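Local atomic coordinates of propionate kinase (Francisella tularensis subsp. tularensis, PDB entry 3KHY), a protein that probably catalyses the reversible, magnesium-dependent transfer of a phosphoryl group from ATP to acetate, giving acetyl phosphate and ADP. Residues 332-335 with 336-340. Sequence-based numbering, arbitrary orientation.
Sequences KNII and SKLAN
Ser-336 N bonds to Lys-332 O at 2.9 Å and Lys-337 N to Asn-333 O at 3.2 Å, both i to i+4, before the final turn of helix 328-337 tightens and Leu-338 N binds Ile-335 O at 2.9 Å, three residues back. The shortened step from four residues to three is the evidence for the tightening; in that last bond the donor stands 67° out of the carbonyl plane, well off the lone pairs. Lys-337 N also makes a weak second bond to Ile-334 O.

On one flank the side chains of Asn-333 and Lys-337, one turn apart, join in a hydrogen bond from NZ of Lys-337 to OD1 of Asn-333 (2.9 Å). The lysine runs almost fully extended as far as CE, its CD passing alongside the amide oxygen, and a bend at the last torsion (chi4 53°) swings the ammonium onto it, with a C=O...N angle of 130°. Glu-294 of helix 287-307 takes both groups: OE1 forms a salt bridge with the same NZ, and OE2 accepts from ND2 of Asn-333. A donor at OD1 and an acceptor at ND2 support the amide orientation as modelled.

The apolar flank converges on Leu-338, whose CD1 lies 4.1 Å from CG2 of Ile-334 and 4.2 Å from CD1 of Ile-335. Ile-334 and Leu-338 point the same way side by side, while Ile-335 crosses the leucine at a slant. These three buried side chains rest on strand 316-320 through Leu-317 and Phe-319, and Phe-343 also touches Ile-335 and Leu-338. This is the C-terminal end of an amphipathic helix, tightening into a 3-10-type turn and packed on strand 316-320 of the mixed sheet in an acetokinase-family, actin-like ATPase domain, with Ile-334 beside Leu-201 of the predicted ATP site.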
loop_
_atom_site.group_PDB
_atom_site.type_symbol
_atom_site.label_atom_id
_atom_site.label_comp_id
_atom_site.label_asym_id
_atom_site.label_seq_id
_atom_site.Cartn_x
_atom_site.Cartn_y
_atom_site.Cartn_z
ATOM N N LYS A 332 9.006 -5.225 21.195
ATOM C CA LYS A 332 10.084 -4.293 21.523
ATOM C C LYS A 332 10.641 -3.638 20.249
ATOM O O LYS A 332 10.917 -2.445 20.210
ATOM C CB LYS A 332 11.199 -5.022 22.271
ATOM C CG LYS A 332 12.499 -4.226 22.405
ATOM C CD LYS A 332 13.574 -5.058 23.102
ATOM C CE LYS A 332 14.845 -4.254 23.328
ATOM N NZ LYS A 332 15.958 -5.095 23.874
ATOM N N ASN A 333 10.796 -4.438 19.206
ATOM C CA ASN A 333 11.366 -3.944 17.971
ATOM C C ASN A 333 10.404 -2.939 17.339
ATOM O O ASN A 333 10.802 -1.846 16.942
ATOM C CB ASN A 333 11.654 -5.106 17.019
ATOM C CG ASN A 333 12.424 -4.671 15.785
ATOM O OD1 ASN A 333 12.053 -3.706 15.109
ATOM N ND2 ASN A 333 13.499 -5.384 15.480
ATOM N N ILE A 334 9.129 -3.299 17.272
ATOM C CA ILE A 334 8.135 -2.389 16.708
ATOM C C ILE A 334 8.063 -1.057 17.472
ATOM O O ILE A 334 8.036 0.012 16.872
ATOM C CB ILE A 334 6.759 -3.063 16.651
ATOM C CG1 ILE A 334 6.799 -4.198 15.613
ATOM C CG2 ILE A 334 5.676 -2.056 16.292
ATOM C CD1 ILE A 334 5.598 -5.131 15.681
ATOM N N ILE A 335 8.035 -1.115 18.798
ATOM C CA ILE A 335 7.935 0.112 19.593
ATOM C C ILE A 335 9.209 0.949 19.455
ATOM O O ILE A 335 9.175 2.188 19.413
ATOM C CB ILE A 335 7.628 -0.226 21.066
ATOM C CG1 ILE A 335 6.252 -0.895 21.163
ATOM C CG2 ILE A 335 7.709 1.021 21.952
ATOM C CD1 ILE A 335 5.117 -0.079 20.558
ATOM N N SER A 336 10.344 0.268 19.374
ATOM C CA SER A 336 11.610 0.934 19.097
ATOM C C SER A 336 11.494 1.830 17.861
ATOM O O SER A 336 11.967 2.971 17.848
ATOM C CB SER A 336 12.709 -0.109 18.874
ATOM O OG SER A 336 13.956 0.521 18.697
ATOM N N LYS A 337 10.847 1.317 16.821
ATOM C CA LYS A 337 10.735 2.073 15.576
ATOM C C LYS A 337 9.724 3.216 15.670
ATOM O O LYS A 337 9.655 4.062 14.788
ATOM C CB LYS A 337 10.422 1.124 14.411
ATOM C CG LYS A 337 11.639 0.259 14.053
ATOM C CD LYS A 337 11.343 -0.804 13.011
ATOM C CE LYS A 337 12.649 -1.390 12.450
ATOM N NZ LYS A 337 13.590 -1.895 13.509
ATOM N N LEU A 338 8.933 3.222 16.741
ATOM C CA LEU A 338 7.914 4.245 16.954
ATOM C C LEU A 338 8.375 5.301 17.974
ATOM O O LEU A 338 7.580 6.097 18.455
ATOM C CB LEU A 338 6.606 3.607 17.423
ATOM C CG LEU A 338 5.854 2.855 16.313
ATOM C CD1 LEU A 338 4.823 1.884 16.902
ATOM C CD2 LEU A 338 5.198 3.811 15.320
ATOM N N ALA A 339 9.668 5.318 18.265
ATOM C CA ALA A 339 10.217 6.248 19.251
ATOM C C ALA A 339 9.853 7.712 18.960
ATOM O O ALA A 339 9.504 8.455 19.871
ATOM C CB ALA A 339 11.734 6.079 19.360
ATOM N N ASN A 340 9.923 8.128 17.698
ATOM C CA ASN A 340 9.675 9.537 17.376
ATOM C C ASN A 340 8.212 9.941 17.514
ATOM O O ASN A 340 7.874 11.128 17.434
ATOM C CB ASN A 340 10.192 9.893 15.977
ATOM C CG ASN A 340 11.699 9.781 15.872
ATOM O OD1 ASN A 340 12.424 10.149 16.799
ATOM N ND2 ASN A 340 12.180 9.286 14.730
#